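Hyaluronidase (Thermobaculum terrenum, PDB 5DIY) probably removes O-linked N-acetylglucosamine from modified proteins, as a family 84 glycoside hydrolase with hexosaminidase activity. Local coordinates at residues H20-D25 and D365-W370; L51-Y56 and L96-R101; N170-E175 and M207-K212; P321-N326 and R348-S353. One frame throughout, in Å; residues are numbered along the deposited sequence.

Contact 1 of 4, residues H20-D25 and D365-W370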
# COMPACT_ATOMS: atom_id res chain seq x y z
N HIS C 20 -0.36 -8.71 18.60
CA HIS C 20 -0.19 -10.16 18.71
C HIS C 20 -1.45 -10.91 18.28
O HIS C 20 -1.38 -11.93 17.57
CB HIS C 20 0.22 -10.55 20.14
CG HIS C 20 0.42 -12.02 20.32
ND1 HIS C 20 1.44 -12.72 19.71
CD2 HIS C 20 -0.29 -12.94 21.03
CE1 HIS C 20 1.36 -13.99 20.04
NE2 HIS C 20 0.32 -14.15 20.84
N GLN C 21 -2.61 -10.41 18.71
CA GLN C 21 -3.89 -11.03 18.38
C GLN C 21 -4.26 -10.91 16.89
O GLN C 21 -4.87 -11.81 16.32
CB GLN C 21 -5.01 -10.42 19.24
CG GLN C 21 -6.33 -11.18 19.18
CD GLN C 21 -6.18 -12.63 19.57
OE1 GLN C 21 -5.55 -12.95 20.59
NE2 GLN C 21 -6.73 -13.54 18.76
N GLU C 22 -3.90 -9.78 16.29
CA GLU C 22 -4.13 -9.54 14.86
C GLU C 22 -3.31 -10.50 14.00
O GLU C 22 -3.80 -11.03 13.00
CB GLU C 22 -3.81 -8.09 14.51
CG GLU C 22 -4.76 -7.10 15.16
CD GLU C 22 -4.32 -5.65 15.09
OE1 GLU C 22 -3.11 -5.36 14.98
OE2 GLU C 22 -5.19 -4.77 15.17
N ARG C 23 -2.06 -10.75 14.40
CA ARG C 23 -1.21 -11.75 13.74
C ARG C 23 -1.81 -13.14 13.81
O ARG C 23 -1.88 -13.83 12.79
CB ARG C 23 0.19 -11.75 14.35
CG ARG C 23 0.99 -10.52 13.98
CD ARG C 23 2.18 -10.35 14.89
NE ARG C 23 2.94 -9.16 14.55
CZ ARG C 23 3.81 -8.54 15.35
NH1 ARG C 23 4.05 -8.98 16.58
NH2 ARG C 23 4.45 -7.46 14.91
N LEU C 24 -2.27 -13.54 14.99
CA LEU C 24 -2.90 -14.85 15.18
C LEU C 24 -4.15 -14.99 14.32
O LEU C 24 -4.36 -16.02 13.69
CB LEU C 24 -3.25 -15.08 16.66
CG LEU C 24 -2.07 -15.22 17.63
CD1 LEU C 24 -2.55 -15.00 19.06
CD2 LEU C 24 -1.38 -16.56 17.48
N ASP C 25 -4.97 -13.94 14.32
CA ASP C 25 -6.16 -13.85 13.46
C ASP C 25 -5.79 -13.87 11.96
O ASP C 25 -6.42 -14.57 11.18
CB ASP C 25 -6.93 -12.58 13.81
CG ASP C 25 -8.20 -12.42 13.00
OD1 ASP C 25 -9.23 -13.01 13.39
OD2 ASP C 25 -8.16 -11.70 11.98
N ASP C 365 -20.72 -2.37 12.05
CA ASP C 365 -19.98 -2.21 13.32
C ASP C 365 -18.64 -2.92 13.42
O ASP C 365 -17.88 -2.67 14.36
CB ASP C 365 -20.85 -2.71 14.47
CG ASP C 365 -22.10 -1.92 14.62
OD1 ASP C 365 -21.99 -0.75 15.03
OD2 ASP C 365 -23.20 -2.45 14.33
N SER C 366 -18.35 -3.79 12.46
CA SER C 366 -17.16 -4.64 12.47
C SER C 366 -15.84 -3.87 12.51
O SER C 366 -15.80 -2.65 12.29
CB SER C 366 -17.17 -5.55 11.24
OG SER C 366 -17.04 -4.78 10.06
N LYS C 367 -14.77 -4.60 12.78
CA LYS C 367 -13.43 -4.01 12.85
C LYS C 367 -12.98 -3.35 11.53
O LYS C 367 -12.32 -2.32 11.56
CB LYS C 367 -12.41 -5.08 13.25
CG LYS C 367 -11.03 -4.50 13.45
CD LYS C 367 -10.08 -5.50 14.07
CE LYS C 367 -8.81 -4.80 14.47
NZ LYS C 367 -7.68 -5.74 14.47
N PHE C 368 -13.32 -3.96 10.40
CA PHE C 368 -13.04 -3.37 9.09
C PHE C 368 -13.52 -1.91 9.05
O PHE C 368 -12.74 -0.99 8.74
CB PHE C 368 -13.69 -4.19 7.96
CG PHE C 368 -13.52 -3.60 6.58
CD1 PHE C 368 -14.45 -2.68 6.08
CD2 PHE C 368 -12.45 -3.97 5.78
CE1 PHE C 368 -14.29 -2.13 4.81
CE2 PHE C 368 -12.29 -3.43 4.51
CZ PHE C 368 -13.21 -2.50 4.02
N PHE C 369 -14.79 -1.69 9.40
CA PHE C 369 -15.37 -0.33 9.35
C PHE C 369 -14.87 0.62 10.44
O PHE C 369 -14.89 1.83 10.23
CB PHE C 369 -16.90 -0.39 9.29
CG PHE C 369 -17.40 -1.02 8.03
CD1 PHE C 369 -17.26 -0.37 6.81
CD2 PHE C 369 -17.94 -2.30 8.05
CE1 PHE C 369 -17.69 -0.97 5.63
CE2 PHE C 369 -18.37 -2.90 6.87
CZ PHE C 369 -18.25 -2.23 5.67
N TRP C 370 -14.38 0.07 11.55
CA TRP C 370 -13.60 0.86 12.52
C TRP C 370 -12.27 1.34 11.91
O TRP C 370 -11.89 2.49 12.10
CB TRP C 370 -13.33 0.06 13.80
CG TRP C 370 -12.56 0.84 14.83
CD1 TRP C 370 -13.07 1.66 15.79
CD2 TRP C 370 -11.13 0.87 14.99
NE1 TRP C 370 -12.06 2.22 16.54
CE2 TRP C 370 -10.86 1.75 16.07
CE3 TRP C 370 -10.06 0.25 14.33
CZ2 TRP C 370 -9.55 2.01 16.51
CZ3 TRP C 370 -8.76 0.52 14.76
CH2 TRP C 370 -8.51 1.39 15.85

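Contact 2 of 4, residues L51-Y56 and L96-R101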
# COMPACT_ATOMS: atom_id res chain seq x y z
N LEU C 51 18.43 -1.89 16.90
CA LEU C 51 19.00 -2.70 17.98
C LEU C 51 19.00 -4.19 17.63
O LEU C 51 18.64 -5.03 18.45
CB LEU C 51 18.21 -2.44 19.28
CG LEU C 51 18.09 -0.98 19.75
CD1 LEU C 51 17.50 -0.92 21.16
CD2 LEU C 51 19.43 -0.26 19.72
N TRP C 52 19.44 -4.51 16.41
CA TRP C 52 19.50 -5.91 15.94
C TRP C 52 20.43 -6.82 16.76
O TRP C 52 20.22 -8.02 16.80
CB TRP C 52 19.88 -5.97 14.46
CG TRP C 52 21.31 -5.63 14.14
CD1 TRP C 52 21.81 -4.41 13.78
CD2 TRP C 52 22.42 -6.53 14.10
NE1 TRP C 52 23.15 -4.50 13.53
CE2 TRP C 52 23.55 -5.79 13.72
CE3 TRP C 52 22.56 -7.91 14.36
CZ2 TRP C 52 24.82 -6.38 13.59
CZ3 TRP C 52 23.81 -8.49 14.23
CH2 TRP C 52 24.92 -7.72 13.85
N ARG C 53 21.45 -6.24 17.37
CA ARG C 53 22.36 -7.00 18.24
C ARG C 53 21.72 -7.43 19.56
O ARG C 53 22.12 -8.44 20.13
CB ARG C 53 23.63 -6.20 18.52
CG ARG C 53 24.47 -5.95 17.27
CD ARG C 53 25.73 -5.19 17.61
NE ARG C 53 26.45 -4.76 16.41
CZ ARG C 53 26.16 -3.69 15.68
NH1 ARG C 53 25.15 -2.88 15.99
NH2 ARG C 53 26.90 -3.42 14.61
N GLU C 54 20.73 -6.68 20.05
CA GLU C 54 20.13 -6.94 21.36
C GLU C 54 19.17 -8.12 21.27
O GLU C 54 18.28 -8.12 20.42
CB GLU C 54 19.36 -5.71 21.87
CG GLU C 54 20.14 -4.40 21.91
CD GLU C 54 21.40 -4.47 22.75
OE1 GLU C 54 21.36 -5.04 23.85
OE2 GLU C 54 22.43 -3.93 22.29
N PRO C 55 19.35 -9.14 22.14
CA PRO C 55 18.41 -10.27 22.12
C PRO C 55 17.06 -9.92 22.73
O PRO C 55 16.99 -9.08 23.63
CB PRO C 55 19.12 -11.34 22.96
CG PRO C 55 19.98 -10.56 23.89
CD PRO C 55 20.42 -9.34 23.13
N TYR C 56 16.00 -10.54 22.22
CA TYR C 56 14.65 -10.38 22.77
C TYR C 56 14.59 -10.89 24.21
O TYR C 56 15.24 -11.87 24.55
CB TYR C 56 13.61 -11.13 21.93
CG TYR C 56 13.31 -10.50 20.58
CD1 TYR C 56 12.50 -9.37 20.48
CD2 TYR C 56 13.82 -11.05 19.39
CE1 TYR C 56 12.21 -8.79 19.25
CE2 TYR C 56 13.54 -10.48 18.16
CZ TYR C 56 12.73 -9.35 18.09
OH TYR C 56 12.45 -8.77 16.87
N LEU C 96 29.01 -11.79 13.11
CA LEU C 96 28.37 -13.07 12.75
C LEU C 96 27.86 -13.80 13.98
O LEU C 96 26.71 -14.25 14.01
CB LEU C 96 29.35 -13.98 11.99
CG LEU C 96 28.95 -15.45 11.77
CD1 LEU C 96 27.66 -15.54 10.97
CD2 LEU C 96 30.07 -16.20 11.06
N GLU C 97 28.71 -13.93 15.00
CA GLU C 97 28.35 -14.62 16.24
C GLU C 97 27.16 -13.93 16.92
O GLU C 97 26.27 -14.61 17.44
CB GLU C 97 29.53 -14.68 17.23
CG GLU C 97 30.79 -15.39 16.75
CD GLU C 97 30.56 -16.83 16.32
OE1 GLU C 97 29.70 -17.52 16.92
OE2 GLU C 97 31.24 -17.27 15.37
N THR C 98 27.15 -12.60 16.90
CA THR C 98 26.07 -11.81 17.48
C THR C 98 24.73 -12.04 16.75
O THR C 98 23.70 -12.21 17.40
CB THR C 98 26.45 -10.31 17.50
OG1 THR C 98 27.62 -10.13 18.30
CG2 THR C 98 25.31 -9.44 18.05
N LEU C 99 24.76 -12.08 15.42
CA LEU C 99 23.55 -12.38 14.64
C LEU C 99 23.04 -13.80 14.92
O LEU C 99 21.83 -14.00 15.10
CB LEU C 99 23.79 -12.19 13.14
CG LEU C 99 22.53 -12.25 12.25
CD1 LEU C 99 22.54 -11.15 11.20
CD2 LEU C 99 22.35 -13.60 11.58
N ILE C 100 23.96 -14.76 14.99
CA ILE C 100 23.61 -16.16 15.29
C ILE C 100 23.02 -16.30 16.70
O ILE C 100 22.10 -17.10 16.91
CB ILE C 100 24.82 -17.11 15.09
CG1 ILE C 100 25.23 -17.17 13.60
CG2 ILE C 100 24.53 -18.52 15.61
CD1 ILE C 100 24.28 -17.89 12.67
N ARG C 101 23.54 -15.52 17.64
CA ARG C 101 23.00 -15.48 19.00
C ARG C 101 21.57 -14.93 19.01
O ARG C 101 20.69 -15.48 19.66
CB ARG C 101 23.92 -14.64 19.90
CG ARG C 101 23.82 -14.93 21.39
CD ARG C 101 24.81 -14.08 22.20
NE ARG C 101 26.14 -14.03 21.58
CZ ARG C 101 26.75 -12.95 21.08
NH1 ARG C 101 26.21 -11.73 21.12
NH2 ARG C 101 27.95 -13.10 20.53
O HOH W 1 22.37 -11.28 19.78

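Contact 3 of 4, residues N170-E175 and M207-K212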
# COMPACT_ATOMS: atom_id res chain seq x y z
N ASN C 170 13.71 -1.45 -9.75
CA ASN C 170 14.12 -0.61 -10.89
C ASN C 170 15.04 -1.36 -11.87
O ASN C 170 14.53 -2.14 -12.67
CB ASN C 170 14.66 0.76 -10.41
CG ASN C 170 14.76 1.79 -11.51
OD1 ASN C 170 14.27 1.59 -12.63
ND2 ASN C 170 15.38 2.91 -11.20
N ASP C 171 16.36 -1.15 -11.82
CA ASP C 171 17.26 -1.66 -12.87
C ASP C 171 17.71 -3.09 -12.54
O ASP C 171 18.53 -3.28 -11.63
CB ASP C 171 18.47 -0.72 -13.02
CG ASP C 171 19.39 -1.09 -14.20
OD1 ASP C 171 19.22 -2.15 -14.84
OD2 ASP C 171 20.30 -0.28 -14.48
N PRO C 172 17.19 -4.10 -13.28
CA PRO C 172 17.56 -5.48 -12.98
C PRO C 172 18.97 -5.87 -13.47
O PRO C 172 19.47 -6.93 -13.07
CB PRO C 172 16.51 -6.29 -13.74
CG PRO C 172 16.23 -5.46 -14.94
CD PRO C 172 16.37 -4.02 -14.50
N ASN C 173 19.60 -5.04 -14.30
CA ASN C 173 20.95 -5.32 -14.83
C ASN C 173 22.07 -4.56 -14.12
O ASN C 173 23.18 -4.51 -14.63
CB ASN C 173 20.97 -5.07 -16.34
CG ASN C 173 20.08 -6.03 -17.10
OD1 ASN C 173 19.22 -5.63 -17.88
ND2 ASN C 173 20.27 -7.32 -16.86
N LEU C 174 21.78 -4.03 -12.94
CA LEU C 174 22.77 -3.28 -12.16
C LEU C 174 23.93 -4.20 -11.75
O LEU C 174 23.71 -5.39 -11.47
CB LEU C 174 22.11 -2.68 -10.92
CG LEU C 174 22.86 -1.60 -10.15
CD1 LEU C 174 22.87 -0.29 -10.93
CD2 LEU C 174 22.23 -1.40 -8.78
N GLU C 175 25.14 -3.66 -11.74
CA GLU C 175 26.36 -4.43 -11.43
C GLU C 175 26.27 -5.14 -10.08
O GLU C 175 26.60 -6.33 -9.98
CB GLU C 175 27.59 -3.51 -11.47
CG GLU C 175 28.91 -4.20 -11.18
CD GLU C 175 30.10 -3.27 -11.32
OE1 GLU C 175 30.47 -2.95 -12.46
OE2 GLU C 175 30.67 -2.85 -10.28
N MET C 207 10.73 -9.79 -14.81
CA MET C 207 11.24 -10.81 -13.87
C MET C 207 12.20 -11.82 -14.53
O MET C 207 13.03 -12.40 -13.84
CB MET C 207 10.10 -11.51 -13.13
CG MET C 207 9.22 -10.57 -12.31
SD MET C 207 10.09 -9.44 -11.20
CE MET C 207 10.92 -10.63 -10.14
N GLN C 208 12.07 -12.00 -15.85
CA GLN C 208 13.07 -12.73 -16.66
C GLN C 208 14.44 -12.09 -16.55
O GLN C 208 15.44 -12.79 -16.33
CB GLN C 208 12.68 -12.76 -18.15
CG GLN C 208 11.78 -13.91 -18.56
CD GLN C 208 11.44 -13.90 -20.05
OE1 GLN C 208 11.76 -12.94 -20.77
NE2 GLN C 208 10.80 -14.96 -20.52
N GLU C 209 14.49 -10.77 -16.72
CA GLU C 209 15.75 -10.03 -16.61
C GLU C 209 16.35 -10.17 -15.22
O GLU C 209 17.53 -10.46 -15.09
CB GLU C 209 15.55 -8.55 -16.93
CG GLU C 209 15.23 -8.27 -18.39
CD GLU C 209 14.96 -6.80 -18.62
OE1 GLU C 209 13.83 -6.35 -18.32
OE2 GLU C 209 15.87 -6.09 -19.10
N VAL C 210 15.52 -9.98 -14.20
CA VAL C 210 15.95 -10.12 -12.81
C VAL C 210 16.54 -11.53 -12.58
O VAL C 210 17.61 -11.67 -11.98
CB VAL C 210 14.81 -9.87 -11.79
CG1 VAL C 210 15.29 -10.16 -10.36
CG2 VAL C 210 14.31 -8.43 -11.87
N GLN C 211 15.82 -12.54 -13.06
CA GLN C 211 16.25 -13.94 -12.95
C GLN C 211 17.64 -14.18 -13.55
O GLN C 211 18.42 -14.92 -12.96
CB GLN C 211 15.20 -14.87 -13.59
CG GLN C 211 15.67 -16.31 -13.82
CD GLN C 211 14.54 -17.25 -14.22
OE1 GLN C 211 13.47 -16.82 -14.65
NE2 GLN C 211 14.79 -18.55 -14.09
N LYS C 212 17.93 -13.56 -14.69
CA LYS C 212 19.23 -13.70 -15.35
C LYS C 212 20.36 -13.13 -14.50
O LYS C 212 21.36 -13.80 -14.28
CB LYS C 212 19.24 -13.04 -16.73
CG LYS C 212 18.36 -13.72 -17.76

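Contact 4 of 4, residues P321-N326 and R348-S353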
# COMPACT_ATOMS: atom_id res chain seq x y z
N PRO C 321 -9.06 9.71 -9.27
CA PRO C 321 -10.20 8.78 -9.42
C PRO C 321 -10.99 9.00 -10.71
O PRO C 321 -11.50 10.09 -10.94
CB PRO C 321 -11.05 9.07 -8.19
CG PRO C 321 -10.05 9.47 -7.14
CD PRO C 321 -8.93 10.17 -7.87
N ALA C 322 -11.07 7.96 -11.54
CA ALA C 322 -11.51 8.11 -12.93
C ALA C 322 -13.00 8.41 -13.05
O ALA C 322 -13.39 9.30 -13.81
CB ALA C 322 -11.15 6.87 -13.75
N TYR C 323 -13.83 7.70 -12.28
CA TYR C 323 -15.28 7.89 -12.33
C TYR C 323 -15.67 9.34 -12.03
O TYR C 323 -16.41 9.96 -12.80
CB TYR C 323 -16.00 6.93 -11.38
CG TYR C 323 -17.52 7.09 -11.34
CD1 TYR C 323 -18.11 8.07 -10.54
CD2 TYR C 323 -18.35 6.28 -12.11
CE1 TYR C 323 -19.48 8.23 -10.49
CE2 TYR C 323 -19.73 6.44 -12.07
CZ TYR C 323 -20.29 7.42 -11.26
OH TYR C 323 -21.65 7.58 -11.20
N LEU C 324 -15.17 9.90 -10.93
CA LEU C 324 -15.54 11.27 -10.58
C LEU C 324 -14.90 12.31 -11.51
O LEU C 324 -15.54 13.31 -11.82
CB LEU C 324 -15.28 11.58 -9.10
CG LEU C 324 -16.40 11.16 -8.13
CD1 LEU C 324 -16.04 11.55 -6.71
CD2 LEU C 324 -17.77 11.73 -8.50
N THR C 325 -13.68 12.04 -11.96
CA THR C 325 -13.01 12.91 -12.93
C THR C 325 -13.87 13.06 -14.19
O THR C 325 -14.14 14.18 -14.64
CB THR C 325 -11.61 12.40 -13.30
OG1 THR C 325 -10.78 12.45 -12.14
CG2 THR C 325 -10.96 13.24 -14.39
N ASN C 326 -14.32 11.92 -14.73
CA ASN C 326 -15.17 11.92 -15.91
C ASN C 326 -16.53 12.58 -15.64
O ASN C 326 -17.03 13.35 -16.46
CB ASN C 326 -15.39 10.49 -16.43
CG ASN C 326 -14.10 9.84 -16.93
OD1 ASN C 326 -13.15 10.51 -17.31
ND2 ASN C 326 -14.07 8.52 -16.91
N ARG C 348 -27.16 15.75 -8.67
CA ARG C 348 -28.16 15.33 -7.67
C ARG C 348 -28.14 13.83 -7.41
O ARG C 348 -28.08 13.40 -6.26
CB ARG C 348 -29.57 15.74 -8.12
CG ARG C 348 -30.69 15.37 -7.14
CD ARG C 348 -32.07 15.61 -7.73
NE ARG C 348 -32.22 17.01 -8.12
CZ ARG C 348 -32.39 17.49 -9.36
NH1 ARG C 348 -32.49 16.69 -10.42
NH2 ARG C 348 -32.50 18.80 -9.54
N GLU C 349 -28.23 13.05 -8.49
CA GLU C 349 -28.24 11.58 -8.42
C GLU C 349 -26.94 11.05 -7.79
O GLU C 349 -26.97 10.11 -7.01
CB GLU C 349 -28.45 10.96 -9.83
CG GLU C 349 -29.87 11.14 -10.41
CD GLU C 349 -30.04 10.71 -11.89
OE1 GLU C 349 -29.04 10.53 -12.62
OE2 GLU C 349 -31.21 10.58 -12.33
N GLU C 350 -25.81 11.68 -8.13
CA GLU C 350 -24.51 11.28 -7.57
C GLU C 350 -24.42 11.54 -6.06
O GLU C 350 -23.90 10.71 -5.30
CB GLU C 350 -23.37 12.00 -8.30
CG GLU C 350 -22.02 11.35 -8.12
CD GLU C 350 -22.01 9.92 -8.63
OE1 GLU C 350 -22.57 9.66 -9.72
OE2 GLU C 350 -21.45 9.05 -7.94
N ILE C 351 -24.92 12.70 -5.63
CA ILE C 351 -24.98 13.02 -4.20
C ILE C 351 -25.80 11.98 -3.43
O ILE C 351 -25.34 11.47 -2.41
CB ILE C 351 -25.54 14.44 -3.97
CG1 ILE C 351 -24.51 15.49 -4.46
CG2 ILE C 351 -25.87 14.68 -2.50
CD1 ILE C 351 -25.12 16.84 -4.79
N ILE C 352 -27.00 11.66 -3.94
CA ILE C 352 -27.87 10.65 -3.33
C ILE C 352 -27.13 9.32 -3.21
O ILE C 352 -27.15 8.69 -2.15
CB ILE C 352 -29.19 10.44 -4.13
CG1 ILE C 352 -30.13 11.65 -3.96
CG2 ILE C 352 -29.91 9.15 -3.72
CD1 ILE C 352 -30.90 11.69 -2.65
N SER C 353 -26.48 8.92 -4.30
CA SER C 353 -25.71 7.67 -4.35
C SER C 353 -24.62 7.62 -3.27
O SER C 353 -24.47 6.60 -2.58
CB SER C 353 -25.10 7.50 -5.75
OG SER C 353 -24.43 6.26 -5.88

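Contact 1 of 4, residues H20-D25 and D365-W370
Glu22 and Lys367 meet in a single salt bridge that ties the first helix of the TIM barrel, 20-32, to the short helix 367-371 in the helical part of the chain that follows the barrel. Lys367 NZ donates to Glu22 OE2 at 2.8 Å, reaching it on the anti side of the carboxylate and 20° out of its plane. Lys367 NZ also has a long, weak ion pair with Glu371 OE2. The two backbones stay well apart, with the CA atoms of Glu22 and Lys367 11.0 Å from each other, and the gap is spanned by side chains. Lys367 is stretched almost fully: CG stands anti to the backbone N (chi1 -175°), and the later torsions continue the extended line, which crosses the Glu22 side chain at about a right angle. The other carboxylate oxygen, Glu22 OE1, accepts from the backbone N of Glu19 just before helix 20-32. This bond limits rotation of the carboxylate, and the nearby helix start would probably favour its charged form.

Further out, Glu22 rests on Pro262 and Lys367 on Glu263, so helix 262-277 touches both partners. Asp25, one turn along, is salt-bridged to Lys266 of that helix; its OD2 lies 6.5 Å from Lys367 NZ, too far for a direct pair. The anti approach also brings Lys367 NZ beside the aliphatic part of the acid, 3.3 Å from Glu22 CG.

Contact 2 of 4, residues L51-Y56 and L96-R101
Arg53 and Thr98 form one half of the close packing: the methyl Thr98 CG2 lies 3.7 Å from Arg53 CG and equally near Arg53 CB. Thr98 CG2 stands anti to its own backbone N, a rotamer that directs the methyl at the arginine stem while OG1 turns back to bond Glu94 O within the helix. The other half is Trp52, whose CZ3 reaches Leu99 CB at 3.9 Å. The indole and the leucine side chain cross at about a right angle, and the backbone N of Leu99 lies in the ring plane at its edge.

Arg53 also folds over its neighbour, its CG 3.6 Å above the centre of the Trp52 ring. The guanidinium sets one face on Trp52 CZ2 and is held there by a salt bridge from NH2 to Glu95 and a bond from NH1 to Ser87 OG, an atom that Trp52 NE1 shares. In the TIM barrel, 51-56 belongs to the loop between strand 37-40 and helix 58-73, and 96-101 to helix 93-108 after the next strand; the Trp52 side chain is about 11 Å from that of Lys43, which binds N-acetylglucosamine.

On the looser side a water bridges the two backbones, donating to Arg53 O and to Thr98 O at 2.9 Å each, while Lys102 NZ bonds Trp52 O and Glu54 O nearby.

Contact 3 of 4, residues N170-E175 and M207-K212
Asn173, which faces Glu209 across the contact, has its backbone N bonded to Asp171 OD1 at 3.0 Å, with an N-H...O angle of 149°. The N-H comes from above the carboxylate plane, 41° out of it, and closes an Asx turn. This overlaps a type I beta turn from Asp171 to Leu174, which keeps Pro172 at the corner nearest the helix.

Pro172 does most of the touching. Its CB meets Val210 CG2 at 3.6 Å, and its CG lies 3.7 Å from Glu209 CB. The methyl used, Val210 CG2, stands anti to the carbonyl carbon, beside the backbone N, while CG1 is anti to that N. The proline ring thus lies against a beta carbon, Glu209 CB, and a branch methyl, Val210 CG2, of successive helix residues. The CA atoms of Pro172 and Val210 are only 4.9 Å apart.

In the TIM barrel this joins the loop after strand 160-164 to helix 204-214, which follows the next strand, 189-192. Val210 also touches Trp192 and Ala218 of the barrel strands, and its side chain is about 13 Å from the bound N-acetylglucosamine.

On the exposed side the contact turns polar, but Asn173 OD1 and Glu209 OE2 only approach, to 3.6 Å, their amide and carboxylate planes 62° apart. Asn173 ND2 instead makes a weak hydrogen bond to Ser213 OG. That same hydroxyl oxygen is in a hydrogen bond with Pro172 O, which adds a polar tie between the turn and the helix one turn beyond Glu209.

Contact 4 of 4, residues P321-N326 and R348-S353
Tyr323 and Glu350 join helices 322-336 and 340-362 where the backbones are still well separated, the nearest CA atoms, of Leu324 and Glu350, being 9.5 Å apart. Side chains arriving from opposite directions fill this distance. Tyr323 OH donates to Glu350 OE1 at 2.7 Å, on the syn side of the carboxylate and 25° out of its plane. The acid is set at the rim of the phenol: Glu350 CD lies in the ring plane at its edge, the two planes are 58° apart, and OE2 comes within 3.3 Å of Tyr323 CE1. A bend at chi2 (59°) folds the glutamate chain, bringing OE1 to the phenol and leaving OE2 beside the ring carbon CE1.

Lys306 forms a salt bridge with Glu350 OE2, so each oxygen of this buried carboxylate has its own polar partner, an environment that would probably favour the ionised form. Beside this polar pair, Leu324 CD2 makes a looser apolar contact with Glu350 CG at 4.3 Å. At the start of its helix Pro321 O accepts twice, from Thr325 N and from Thr325 OG1.

The two helices form an antiparallel hairpin, one after the other in the region after the barrel. Helix 301-308 brings Lys306 against both Tyr323 and Ser353, helix 440-451 packs on Leu324 through Val440 and Val441, and helix 373-398 meets Ile351 through Leu386 and Met390.

Contacts 2 and 3 belong to the barrel and follow one scheme, a loop after one strand packed on the helix after the next; both rely on apolar packing, with a water bridge in contact 2 and a proline corner in contact 3. Contact 4 lies wholly among the later helices, and contact 1 connects that region back to the first barrel helix. Both use a glutamate as acceptor, but contact 1 is an ion pair at the surface, whereas contact 4 is buried and uses a neutral phenol donor. Contact 2 is also buried, contact 3 only partly. Contacts 2 and 4 are farthest apart, their centres 55 Å from each other.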